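Local structure of cytolethal distending toxin subunit B (Escherichia coli, 2F1N) at residues Arg17-Asn22 and Asn46-Leu51; Ile50-Glu55 and Leu109-Asn114; Arg115-Val120 and Leu134-Gly139; Phe144-Ile149 and Gly184-Glu189. The protein nicks DNA as the endonuclease subunit of a tripartite toxin, very probably damaging host-cell DNA and so causing arrest at G2/M. All blocks are in the same frame, centred on the assembly; numbering follows the deposited sequence.

Contact 1: residues Arg17-Asn22 and Asn46-Leu51; sequences RVATWN and NAVDIL
The guanidinium of R17 has N46 CB over one face and the carbonyl oxygen of A47 at its edge, in plane, while V48 CG1 approaches it obliquely. This group sits just before two parallel strands begin, the ends of a beta-alpha-beta unit whose crossover is helix 31-42. A weak hydrogen bond runs from R17 NH2 to N46 O (3.0 Å, N-H...O angle 129°). A bend at chi3 (40°) turns the arginine chain back towards N46 and A47. The R17 backbone is gripped twice by D49. R17 N donates to D49 OD2 at 2.9 Å, approaching on the anti side and 23° out of the carboxylate plane, and D49 N returns a bond to R17 O at 2.8 Å. D49 OD1 is taken by N114, which fixes the other end of the same carboxylate. V18 and I50 lie side by side, V18 CG1 3.9 Å from I50 CB, on the face that F143 covers. On the other face L51 packs against V38 and I42 of the crossover helix. Beyond the D49 clasp, A19 N donates to I50 O at 3.0 Å, and L51 CD1 rests 3.8 Å from A19 CB.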
loop_
_atom_site.group_PDB
_atom_site.type_symbol
_atom_site.label_atom_id
_atom_site.label_comp_id
_atom_site.label_asym_id
_atom_site.label_seq_id
_atom_site.Cartn_x
_atom_site.Cartn_y
_atom_site.Cartn_z
ATOM N N ARG A 17 10.026 -6.052 5.189
ATOM C CA ARG A 17 9.527 -6.719 3.972
ATOM C C ARG A 17 8.109 -6.192 3.806
ATOM O O ARG A 17 7.315 -6.280 4.732
ATOM C CB ARG A 17 9.443 -8.231 4.164
ATOM C CG ARG A 17 10.765 -8.945 4.182
ATOM C CD ARG A 17 10.623 -10.451 4.385
ATOM N NE ARG A 17 9.496 -11.059 3.645
ATOM C CZ ARG A 17 9.566 -11.446 2.375
ATOM N NH1 ARG A 17 10.707 -11.297 1.708
ATOM N NH2 ARG A 17 8.517 -11.994 1.765
ATOM N N VAL A 18 7.821 -5.598 2.650
ATOM C CA VAL A 18 6.484 -5.066 2.414
ATOM C C VAL A 18 5.969 -5.640 1.097
ATOM O O VAL A 18 6.706 -6.282 0.333
ATOM C CB VAL A 18 6.472 -3.509 2.387
ATOM C CG1 VAL A 18 7.128 -2.920 3.680
ATOM C CG2 VAL A 18 7.211 -2.981 1.178
ATOM N N ALA A 19 4.686 -5.449 0.832
ATOM C CA ALA A 19 4.122 -5.920 -0.447
ATOM C C ALA A 19 2.846 -5.174 -0.781
ATOM O O ALA A 19 2.312 -4.419 0.030
ATOM C CB ALA A 19 3.805 -7.471 -0.357
ATOM N N THR A 20 2.393 -5.325 -2.023
ATOM C CA THR A 20 1.150 -4.716 -2.440
ATOM C C THR A 20 0.357 -5.746 -3.261
ATOM O O THR A 20 0.964 -6.546 -4.004
ATOM C CB THR A 20 1.459 -3.442 -3.252
ATOM O OG1 THR A 20 0.233 -2.888 -3.737
ATOM C CG2 THR A 20 2.263 -3.756 -4.535
ATOM N N TRP A 21 -0.964 -5.776 -3.066
ATOM C CA TRP A 21 -1.798 -6.661 -3.848
ATOM C C TRP A 21 -3.176 -6.056 -4.143
ATOM O O TRP A 21 -3.884 -5.622 -3.233
ATOM C CB TRP A 21 -1.954 -7.984 -3.051
ATOM C CG TRP A 21 -2.615 -9.087 -3.877
ATOM C CD1 TRP A 21 -2.544 -9.247 -5.233
ATOM C CD2 TRP A 21 -3.474 -10.131 -3.391
ATOM N NE1 TRP A 21 -3.294 -10.347 -5.624
ATOM C CE2 TRP A 21 -3.874 -10.900 -4.507
ATOM C CE3 TRP A 21 -3.936 -10.506 -2.113
ATOM C CZ2 TRP A 21 -4.707 -12.025 -4.383
ATOM C CZ3 TRP A 21 -4.764 -11.599 -1.985
ATOM C CH2 TRP A 21 -5.140 -12.361 -3.119
ATOM N N ASN A 22 -3.552 -6.003 -5.423
ATOM C CA ASN A 22 -4.904 -5.620 -5.769
ATOM C C ASN A 22 -5.667 -6.942 -5.854
ATOM O O ASN A 22 -5.413 -7.770 -6.742
ATOM C CB ASN A 22 -4.878 -4.899 -7.130
ATOM C CG ASN A 22 -6.259 -4.537 -7.665
ATOM O OD1 ASN A 22 -7.243 -5.145 -7.308
ATOM N ND2 ASN A 22 -6.317 -3.556 -8.557
ATOM N N ASN A 46 8.128 -16.430 5.885
ATOM C CA ASN A 46 8.494 -15.283 5.048
ATOM C C ASN A 46 7.396 -14.219 5.021
ATOM O O ASN A 46 7.150 -13.590 3.968
ATOM C CB ASN A 46 8.858 -15.704 3.613
ATOM C CG ASN A 46 10.053 -16.623 3.556
ATOM O OD1 ASN A 46 9.909 -17.827 3.337
ATOM N ND2 ASN A 46 11.237 -16.074 3.791
ATOM N N ALA A 47 6.790 -13.986 6.181
ATOM C CA ALA A 47 5.687 -13.023 6.326
ATOM C C ALA A 47 6.123 -11.637 5.959
ATOM O O ALA A 47 7.219 -11.210 6.338
ATOM C CB ALA A 47 5.170 -13.006 7.747
ATOM N N VAL A 48 5.274 -10.908 5.243
ATOM C CA VAL A 48 5.573 -9.476 5.107
ATOM C C VAL A 48 5.094 -8.700 6.336
ATOM O O VAL A 48 4.135 -9.118 6.973
ATOM C CB VAL A 48 5.026 -8.888 3.799
ATOM C CG1 VAL A 48 5.387 -9.814 2.599
ATOM C CG2 VAL A 48 3.536 -8.662 3.878
ATOM N N ASP A 49 5.790 -7.604 6.652
ATOM C CA ASP A 49 5.459 -6.712 7.779
ATOM C C ASP A 49 4.295 -5.778 7.445
ATOM O O ASP A 49 3.457 -5.502 8.308
ATOM C CB ASP A 49 6.694 -5.881 8.108
ATOM C CG ASP A 49 7.883 -6.758 8.442
ATOM O OD1 ASP A 49 7.715 -7.652 9.330
ATOM O OD2 ASP A 49 9.008 -6.672 7.860
ATOM N N ILE A 50 4.267 -5.291 6.204
ATOM C CA ILE A 50 3.220 -4.359 5.784
ATOM C C ILE A 50 2.713 -4.843 4.439
ATOM O O ILE A 50 3.501 -5.116 3.537
ATOM C CB ILE A 50 3.754 -2.926 5.705
ATOM C CG1 ILE A 50 4.033 -2.435 7.143
ATOM C CG2 ILE A 50 2.676 -1.982 5.110
ATOM C CD1 ILE A 50 4.972 -1.346 7.256
ATOM N N LEU A 51 1.396 -5.001 4.326
ATOM C CA LEU A 51 0.769 -5.272 3.053
ATOM C C LEU A 51 -0.217 -4.130 2.685
ATOM O O LEU A 51 -1.155 -3.822 3.440
ATOM C CB LEU A 51 -0.007 -6.617 3.094
ATOM C CG LEU A 51 -0.823 -6.983 1.848
ATOM C CD1 LEU A 51 0.102 -7.209 0.613
ATOM C CD2 LEU A 51 -1.729 -8.181 2.142
#

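Contact 2: residues Ile50-Glu55 and Leu109-Asn114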
loop_
_atom_site.group_PDB
_atom_site.type_symbol
_atom_site.label_atom_id
_atom_site.label_comp_id
_atom_site.label_asym_id
_atom_site.label_seq_id
_atom_site.Cartn_x
_atom_site.Cartn_y
_atom_site.Cartn_z
ATOM N N ILE A 50 4.267 -5.291 6.204
ATOM C CA ILE A 50 3.220 -4.359 5.784
ATOM C C ILE A 50 2.713 -4.843 4.439
ATOM O O ILE A 50 3.501 -5.116 3.537
ATOM C CB ILE A 50 3.754 -2.926 5.705
ATOM C CG1 ILE A 50 4.033 -2.435 7.143
ATOM C CG2 ILE A 50 2.676 -1.982 5.110
ATOM C CD1 ILE A 50 4.972 -1.346 7.256
ATOM N N LEU A 51 1.396 -5.001 4.326
ATOM C CA LEU A 51 0.769 -5.272 3.053
ATOM C C LEU A 51 -0.217 -4.130 2.685
ATOM O O LEU A 51 -1.155 -3.822 3.440
ATOM C CB LEU A 51 -0.007 -6.617 3.094
ATOM C CG LEU A 51 -0.823 -6.983 1.848
ATOM C CD1 LEU A 51 0.102 -7.209 0.613
ATOM C CD2 LEU A 51 -1.729 -8.181 2.142
ATOM N N ALA A 52 -0.028 -3.569 1.480
ATOM C CA ALA A 52 -0.957 -2.603 0.935
ATOM C C ALA A 52 -1.933 -3.377 0.062
ATOM O O ALA A 52 -1.530 -4.222 -0.758
ATOM C CB ALA A 52 -0.224 -1.524 0.093
ATOM N N VAL A 53 -3.201 -3.072 0.227
ATOM C CA VAL A 53 -4.264 -3.783 -0.525
ATOM C C VAL A 53 -5.135 -2.780 -1.294
ATOM O O VAL A 53 -5.506 -1.692 -0.749
ATOM C CB VAL A 53 -5.163 -4.603 0.460
ATOM C CG1 VAL A 53 -6.199 -5.508 -0.341
ATOM C CG2 VAL A 53 -4.310 -5.460 1.410
ATOM N N GLN A 54 -5.472 -3.143 -2.555
ATOM C CA GLN A 54 -6.441 -2.378 -3.351
ATOM C C GLN A 54 -7.624 -3.300 -3.751
ATOM O O GLN A 54 -7.484 -4.520 -3.674
ATOM C CB GLN A 54 -5.798 -1.765 -4.629
ATOM C CG GLN A 54 -4.507 -0.931 -4.250
ATOM C CD GLN A 54 -3.296 -1.843 -4.155
ATOM O OE1 GLN A 54 -3.172 -2.813 -4.926
ATOM N NE2 GLN A 54 -2.419 -1.592 -3.146
ATOM N N GLU A 55 -8.759 -2.690 -4.096
ATOM C CA GLU A 55 -10.039 -3.434 -4.323
ATOM C C GLU A 55 -10.230 -4.431 -3.179
ATOM O O GLU A 55 -10.457 -5.634 -3.392
ATOM C CB GLU A 55 -10.020 -4.121 -5.693
ATOM C CG GLU A 55 -9.781 -3.095 -6.803
ATOM C CD GLU A 55 -9.943 -3.653 -8.217
ATOM O OE1 GLU A 55 -10.745 -4.609 -8.442
ATOM O OE2 GLU A 55 -9.307 -3.045 -9.092
ATOM N N LEU A 109 -9.753 0.326 0.081
ATOM C CA LEU A 109 -8.301 0.275 0.334
ATOM C C LEU A 109 -7.993 -0.238 1.714
ATOM O O LEU A 109 -8.779 -0.032 2.651
ATOM C CB LEU A 109 -7.696 1.681 0.247
ATOM C CG LEU A 109 -7.703 2.309 -1.138
ATOM C CD1 LEU A 109 -7.466 3.824 -0.924
ATOM C CD2 LEU A 109 -6.711 1.680 -2.056
ATOM N N ALA A 110 -6.845 -0.915 1.834
ATOM C CA ALA A 110 -6.363 -1.312 3.183
ATOM C C ALA A 110 -4.853 -1.356 3.290
ATOM O O ALA A 110 -4.144 -1.519 2.295
ATOM C CB ALA A 110 -6.961 -2.718 3.614
ATOM N N LEU A 111 -4.397 -1.220 4.526
ATOM C CA LEU A 111 -3.025 -1.583 4.915
ATOM C C LEU A 111 -3.125 -2.560 6.073
ATOM O O LEU A 111 -3.907 -2.357 7.026
ATOM C CB LEU A 111 -2.288 -0.328 5.328
ATOM C CG LEU A 111 -1.799 0.611 4.242
ATOM C CD1 LEU A 111 -1.599 2.025 4.855
ATOM C CD2 LEU A 111 -0.444 0.065 3.722
ATOM N N VAL A 112 -2.317 -3.612 6.023
ATOM C CA VAL A 112 -2.247 -4.584 7.098
ATOM C C VAL A 112 -0.819 -4.524 7.652
ATOM O O VAL A 112 0.152 -4.504 6.862
ATOM C CB VAL A 112 -2.493 -5.998 6.568
ATOM C CG1 VAL A 112 -2.693 -6.993 7.751
ATOM C CG2 VAL A 112 -3.743 -5.988 5.641
ATOM N N SER A 113 -0.709 -4.455 8.961
ATOM C CA SER A 113 0.633 -4.331 9.564
ATOM C C SER A 113 0.811 -5.163 10.807
ATOM O O SER A 113 -0.080 -5.253 11.618
ATOM C CB SER A 113 0.949 -2.888 9.935
ATOM O OG SER A 113 -0.207 -2.209 10.282
ATOM N N ASN A 114 2.002 -5.723 10.975
ATOM C CA ASN A 114 2.246 -6.509 12.210
ATOM C C ASN A 114 2.644 -5.657 13.420
ATOM O O ASN A 114 2.905 -6.210 14.512
ATOM C CB ASN A 114 3.270 -7.618 11.972
ATOM C CG ASN A 114 4.599 -7.120 11.467
ATOM O OD1 ASN A 114 4.931 -5.948 11.537
ATOM N ND2 ASN A 114 5.417 -8.074 11.007
#
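V53 and A110 form one hydrogen-bonded pair of an antiparallel ladder, and L51 and V112 form the next. In the first, V53 N donates to A110 O at 2.8 Å, and A110 N donates back to V53 O. In the second, L51 N meets V112 O at 2.9 Å and V112 N meets L51 O at 2.8 Å, both donors in the plane of the carbonyl they address. At the V53-A110 pair both donors tilt from those planes, V53 N by 26°, so the ladder is less flat towards Q54. The strand axes run 4.7 Å apart at 170°, close to exactly antiparallel.

The side chains add an apolar layer on each face. L111 CD2 lies 4.0 Å from I50 CG2 and also touches A52; CG stands opposite the carbonyl carbon (chi1 -77°), and the branch leans over the neighbouring strand. On the other face V53 CB meets A110 CB at 4.1 Å, and V53 CG2 approaches V112 CG2.

Further out, the L111 face is covered by L134 and I136 of strand 133-138 and by F143 and T145 of strand 141-147, so this is a sheet-to-sheet interface. The paired amides and carbonyls are satisfied within the ladder, so the I50/A52/L111 side presents a mainly apolar surface to the second sheet, to which T145 OG1 adds a polar tie by donating to V53 O.

Contact 3: residues Arg115-Val120 and Leu134-Gly139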
loop_
_atom_site.group_PDB
_atom_site.type_symbol
_atom_site.label_atom_id
_atom_site.label_comp_id
_atom_site.label_asym_id
_atom_site.label_seq_id
_atom_site.Cartn_x
_atom_site.Cartn_y
_atom_site.Cartn_z
ATOM N N ARG A 115 2.638 -4.339 13.229
ATOM C CA ARG A 115 2.812 -3.384 14.319
ATOM C C ARG A 115 1.654 -2.376 14.280
ATOM O O ARG A 115 1.269 -1.935 13.203
ATOM C CB ARG A 115 4.163 -2.647 14.160
ATOM C CG ARG A 115 5.380 -3.580 14.295
ATOM C CD ARG A 115 6.771 -2.878 14.383
ATOM N NE ARG A 115 6.993 -2.106 15.628
ATOM C CZ ARG A 115 7.981 -2.311 16.537
ATOM N NH1 ARG A 115 8.875 -3.292 16.402
ATOM N NH2 ARG A 115 8.069 -1.519 17.611
ATOM N N ARG A 116 1.136 -1.980 15.429
ATOM C CA ARG A 116 0.202 -0.867 15.436
ATOM C C ARG A 116 0.781 0.379 14.797
ATOM O O ARG A 116 1.945 0.764 15.076
ATOM C CB ARG A 116 -0.248 -0.565 16.871
ATOM C CG ARG A 116 -1.152 0.686 17.080
ATOM C CD ARG A 116 -1.369 0.981 18.624
ATOM N NE ARG A 116 -2.346 2.061 18.890
ATOM C CZ ARG A 116 -2.105 3.381 18.855
ATOM N NH1 ARG A 116 -0.897 3.861 18.575
ATOM N NH2 ARG A 116 -3.108 4.224 19.078
ATOM N N ALA A 117 -0.027 1.070 14.003
ATOM C CA ALA A 117 0.437 2.310 13.395
ATOM C C ALA A 117 0.679 3.353 14.486
ATOM O O ALA A 117 -0.162 3.534 15.376
ATOM C CB ALA A 117 -0.666 2.858 12.447
ATOM N N ASP A 118 1.823 4.032 14.444
ATOM C CA ASP A 118 2.005 5.199 15.332
ATOM C C ASP A 118 1.123 6.371 14.964
ATOM O O ASP A 118 0.704 7.169 15.823
ATOM C CB ASP A 118 3.486 5.618 15.367
ATOM C CG ASP A 118 4.364 4.490 15.905
ATOM O OD1 ASP A 118 3.924 3.768 16.828
ATOM O OD2 ASP A 118 5.496 4.226 15.471
ATOM N N GLU A 119 0.872 6.496 13.670
ATOM C CA GLU A 119 0.073 7.607 13.146
ATOM C C GLU A 119 -0.617 7.088 11.875
ATOM O O GLU A 119 -0.092 6.215 11.181
ATOM C CB GLU A 119 0.992 8.826 12.856
ATOM C CG GLU A 119 0.318 10.148 12.577
ATOM C CD GLU A 119 1.298 11.314 12.532
ATOM O OE1 GLU A 119 2.545 11.124 12.433
ATOM O OE2 GLU A 119 0.784 12.429 12.583
ATOM N N VAL A 120 -1.815 7.596 11.630
ATOM C CA VAL A 120 -2.530 7.251 10.389
ATOM C C VAL A 120 -2.729 8.493 9.537
ATOM O O VAL A 120 -3.196 9.526 10.056
ATOM C CB VAL A 120 -3.886 6.626 10.706
ATOM C CG1 VAL A 120 -4.554 6.105 9.345
ATOM C CG2 VAL A 120 -3.692 5.500 11.698
ATOM N N LEU A 134 -4.229 6.222 1.644
ATOM C CA LEU A 134 -4.309 5.819 3.046
ATOM C C LEU A 134 -2.900 5.422 3.417
ATOM O O LEU A 134 -2.295 4.649 2.697
ATOM C CB LEU A 134 -5.272 4.644 3.184
ATOM C CG LEU A 134 -5.237 3.782 4.466
ATOM C CD1 LEU A 134 -5.719 4.645 5.635
ATOM C CD2 LEU A 134 -6.122 2.511 4.274
ATOM N N GLY A 135 -2.397 5.941 4.538
ATOM C CA GLY A 135 -1.026 5.614 4.937
ATOM C C GLY A 135 -0.906 5.399 6.445
ATOM O O GLY A 135 -1.750 5.885 7.210
ATOM N N ILE A 136 0.157 4.680 6.864
ATOM C CA ILE A 136 0.478 4.589 8.294
ATOM C C ILE A 136 1.954 4.966 8.492
ATOM O O ILE A 136 2.778 4.752 7.614
ATOM C CB ILE A 136 0.220 3.171 8.871
ATOM C CG1 ILE A 136 1.097 2.120 8.201
ATOM C CG2 ILE A 136 -1.327 2.830 8.684
ATOM C CD1 ILE A 136 0.932 0.726 8.788
ATOM N N ARG A 137 2.262 5.478 9.665
ATOM C CA ARG A 137 3.654 5.733 10.052
ATOM C C ARG A 137 4.018 4.741 11.146
ATOM O O ARG A 137 3.230 4.550 12.091
ATOM C CB ARG A 137 3.800 7.175 10.581
ATOM C CG ARG A 137 5.294 7.494 10.975
ATOM C CD ARG A 137 5.477 8.907 11.510
ATOM N NE ARG A 137 4.647 9.170 12.697
ATOM C CZ ARG A 137 4.952 8.772 13.950
ATOM N NH1 ARG A 137 6.051 8.050 14.187
ATOM N NH2 ARG A 137 4.126 9.051 14.964
ATOM N N ILE A 138 5.188 4.095 11.014
ATOM C CA ILE A 138 5.735 3.267 12.089
ATOM C C ILE A 138 7.129 3.834 12.282
ATOM O O ILE A 138 7.969 3.746 11.369
ATOM C CB ILE A 138 5.788 1.809 11.672
ATOM C CG1 ILE A 138 4.342 1.266 11.533
ATOM C CG2 ILE A 138 6.510 0.948 12.736
ATOM C CD1 ILE A 138 4.307 0.088 10.648
ATOM N N GLY A 139 7.362 4.461 13.427
ATOM C CA GLY A 139 8.677 5.099 13.625
ATOM C C GLY A 139 8.926 6.172 12.577
ATOM O O GLY A 139 8.087 7.047 12.316
HETATM O O HOH W 1 6.779 6.724 16.603
#
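R137 is opposed by two residues of the partner strand, D118 and E119, which makes a classic beta bulge. The evidence is in the amides: D118 N donates to R137 O at 2.8 Å, nearly along the C=O axis, while E119 N reaches the same oxygen only weakly, at 3.4 Å. R137 N closes the pair with a straight bond (167°) to E119 O.

The R137 side chain serves both bulge residues. CG is anti to the backbone N (chi1 -179°), and a bend at chi3 brings the guanidinium back so that D118 lies over a face and E119 at an edge. On the face, D118 CB is 3.5 Å from R137 NH2. At the edge, R137 NE makes a salt bridge to the anti lone pair of E119 OE1 at 2.9 Å; the carboxylate stands 80° to the guanidinium plane. E119 OE1 accepts from both R137 NE and H175 NE2. R137 NH1 donates to G139 O (2.9 Å), which lies in the guanidinium plane, and also to a water that bonds weakly to D118 OD2. That oxygen is directly engaged by G139 N at 2.8 Å, and although it is near R137 NH1 it lies well out of the guanidinium plane, so only charge attraction acts there.

Behind this polar surface, A117 CB packs against I136 CB, and I136 leads inward to L111, S113 and Y96. The arrangement is that of a two-stranded antiparallel hairpin, strands 119-123 and 133-138, bulged at the edge of the six-stranded sheet.

Contact 4: residues Phe144-Ile149 and Gly184-Glu189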
loop_
_atom_site.group_PDB
_atom_site.type_symbol
_atom_site.label_atom_id
_atom_site.label_comp_id
_atom_site.label_asym_id
_atom_site.label_seq_id
_atom_site.Cartn_x
_atom_site.Cartn_y
_atom_site.Cartn_z
ATOM N N PHE A 144 2.062 3.880 2.301
ATOM C CA PHE A 144 0.740 4.188 1.730
ATOM C C PHE A 144 0.282 3.085 0.814
ATOM O O PHE A 144 1.091 2.399 0.184
ATOM C CB PHE A 144 0.767 5.485 0.910
ATOM C CG PHE A 144 0.944 6.736 1.759
ATOM C CD1 PHE A 144 2.176 7.041 2.307
ATOM C CD2 PHE A 144 -0.158 7.505 2.106
ATOM C CE1 PHE A 144 2.347 8.210 3.134
ATOM C CE2 PHE A 144 -0.028 8.644 2.905
ATOM C CZ PHE A 144 1.220 8.987 3.448
ATOM N N THR A 145 -1.040 2.893 0.787
ATOM C CA THR A 145 -1.646 2.146 -0.317
ATOM C C THR A 145 -2.351 3.079 -1.334
ATOM O O THR A 145 -3.001 4.039 -0.943
ATOM C CB THR A 145 -2.595 1.062 0.245
ATOM O OG1 THR A 145 -3.193 0.330 -0.865
ATOM C CG2 THR A 145 -3.805 1.691 1.043
ATOM N N ALA A 146 -2.151 2.817 -2.631
ATOM C CA ALA A 146 -2.679 3.699 -3.692
ATOM C C ALA A 146 -3.340 2.885 -4.782
ATOM O O ALA A 146 -2.920 1.741 -5.082
ATOM C CB ALA A 146 -1.602 4.532 -4.325
ATOM N N HIS A 147 -4.408 3.463 -5.343
ATOM C CA HIS A 147 -5.040 2.804 -6.475
ATOM C C HIS A 147 -5.441 3.862 -7.493
ATOM O O HIS A 147 -6.524 4.453 -7.409
ATOM C CB HIS A 147 -6.251 2.003 -6.025
ATOM C CG HIS A 147 -6.894 1.249 -7.153
ATOM N ND1 HIS A 147 -8.153 0.694 -7.035
ATOM C CD2 HIS A 147 -6.461 0.975 -8.414
ATOM C CE1 HIS A 147 -8.473 0.107 -8.183
ATOM N NE2 HIS A 147 -7.466 0.265 -9.041
ATOM N N ALA A 148 -4.570 4.097 -8.471
ATOM C CA ALA A 148 -4.793 5.137 -9.469
ATOM C C ALA A 148 -5.871 4.681 -10.431
ATOM O O ALA A 148 -6.128 3.498 -10.512
ATOM C CB ALA A 148 -3.474 5.433 -10.220
ATOM N N ILE A 149 -6.485 5.630 -11.146
ATOM C CA ILE A 149 -7.630 5.315 -12.013
ATOM C C ILE A 149 -7.157 4.574 -13.235
ATOM O O ILE A 149 -6.090 4.891 -13.786
ATOM C CB ILE A 149 -8.334 6.606 -12.422
ATOM C CG1 ILE A 149 -8.893 7.333 -11.195
ATOM C CG2 ILE A 149 -9.513 6.275 -13.470
ATOM C CD1 ILE A 149 -9.188 8.832 -11.492
ATOM N N GLY A 184 1.273 0.332 -4.579
ATOM C CA GLY A 184 -0.065 0.213 -5.130
ATOM C C GLY A 184 -0.148 -0.109 -6.570
ATOM O O GLY A 184 0.860 -0.497 -7.189
ATOM N N ASP A 185 -1.398 -0.044 -7.049
ATOM C CA ASP A 185 -1.702 -0.237 -8.450
ATOM C C ASP A 185 -1.757 1.148 -9.058
ATOM O O ASP A 185 -2.730 1.909 -8.918
ATOM C CB ASP A 185 -3.045 -0.988 -8.585
ATOM C CG ASP A 185 -3.461 -1.204 -10.012
ATOM O OD1 ASP A 185 -2.781 -0.723 -10.983
ATOM O OD2 ASP A 185 -4.532 -1.818 -10.238
ATOM N N PHE A 186 -0.686 1.468 -9.769
ATOM C CA PHE A 186 -0.568 2.792 -10.370
ATOM C C PHE A 186 -1.221 2.891 -11.735
ATOM O O PHE A 186 -1.367 3.985 -12.289
ATOM C CB PHE A 186 0.904 3.192 -10.444
ATOM C CG PHE A 186 1.518 3.434 -9.101
ATOM C CD1 PHE A 186 1.305 4.652 -8.442
ATOM C CD2 PHE A 186 2.289 2.449 -8.477
ATOM C CE1 PHE A 186 1.864 4.868 -7.153
ATOM C CE2 PHE A 186 2.876 2.662 -7.199
ATOM C CZ PHE A 186 2.660 3.879 -6.552
ATOM N N ASN A 187 -1.592 1.734 -12.293
ATOM C CA ASN A 187 -2.346 1.690 -13.564
ATOM C C ASN A 187 -1.652 2.391 -14.735
ATOM O O ASN A 187 -2.304 2.808 -15.687
ATOM C CB ASN A 187 -3.798 2.205 -13.387
ATOM C CG ASN A 187 -4.794 1.070 -13.263
ATOM O OD1 ASN A 187 -4.726 0.073 -14.018
ATOM N ND2 ASN A 187 -5.694 1.170 -12.311
ATOM N N ARG A 188 -0.325 2.446 -14.656
ATOM C CA ARG A 188 0.596 2.829 -15.743
ATOM C C ARG A 188 1.938 2.178 -15.426
ATOM O O ARG A 188 2.202 1.832 -14.261
ATOM C CB ARG A 188 0.698 4.353 -15.886
ATOM C CG ARG A 188 1.284 5.069 -14.673
ATOM C CD ARG A 188 1.639 6.534 -15.061
ATOM N NE ARG A 188 0.471 7.381 -15.233
ATOM C CZ ARG A 188 0.516 8.611 -15.795
ATOM N NH1 ARG A 188 1.669 9.070 -16.309
ATOM N NH2 ARG A 188 -0.563 9.380 -15.867
ATOM N N GLU A 189 2.785 1.996 -16.457
ATOM C CA GLU A 189 4.031 1.298 -16.295
ATOM C C GLU A 189 5.022 2.223 -15.548
ATOM O O GLU A 189 4.834 3.406 -15.546
ATOM C CB GLU A 189 4.573 0.874 -17.691
ATOM C CG GLU A 189 4.928 -0.590 -17.770
ATOM C CD GLU A 189 3.774 -1.460 -18.189
ATOM O OE1 GLU A 189 2.642 -0.959 -18.275
ATOM O OE2 GLU A 189 4.021 -2.651 -18.472
HETATM O O HOH W 2 -7.877 -0.733 -11.731
#
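H147 leaves the end of its strand with CB on the same face of the sheet as the side chain of D185, and with CG anti to the backbone N (chi1 -177°) its ring runs alongside that carboxylate, the two planes 22° apart. Along the ring, H147 CD2 is 3.9 Å from D185 OD2, and D185 O lies at the ring edge, in plane. At the tip, H147 NE2 is 3.8 Å from D185 OD2 in an oblique approach, and a water in the ring plane sits 2.9 Å from H147 NE2. The same water accepts a bond from N187 ND2, bridging imidazole and amide. D185 OD2 has its own hydrogen-bond partner in N22 ND2.

N187 also ties the loop to the strand end: ND2 donates to A148 O at 3.0 Å, with the acceptor in the amide plane although the donor stands 38° out of the carbonyl plane. Two backbone bonds set the parallel register, D185 N to A146 O at 3.1 Å and A148 N to D185 O at 2.9 Å. G184 CA makes a CA-H...O contact with A146 O at 3.2 Å, and a CB there would point into that oxygen.

H147, D185 and N22 come together as in the DNase I-like endonucleases, whose active-site cluster lies at such strand ends; a corresponding role here is inferred. The contact prolongs the parallel pairing of strands 141-147 and 179-183, with A148 against L159 of helix 156-168, H147 against Q54 and E55 of strand 50-56, and R188 and E189, the first two residues of the nuclear localization signal, leading on to helix 190-194.

Contacts 1 and 2 share I50 and L51 and are neighbouring ladders of one sheet, their centres about 8 Å apart. Contacts 3 and 4 belong to the second sheet, their centres about 20 Å apart, joined where L134 O accepts T145 N at 2.9 Å. The sheets face each other: I50 CD1 meets I138 CD1 at 3.7 Å, linking contacts 1 and 2 to contact 3, and a probable hydrogen bond of 3.1 Å between V53 O and T145 OG1 links contacts 2 and 4. At the strand ends another, of 3.0 Å between N22 ND2 and D185 OD2, joins contact 1 to contact 4. That junction, with E55 and H147 beside it, is consistent with the catalytic end of a DNase I-like sandwich.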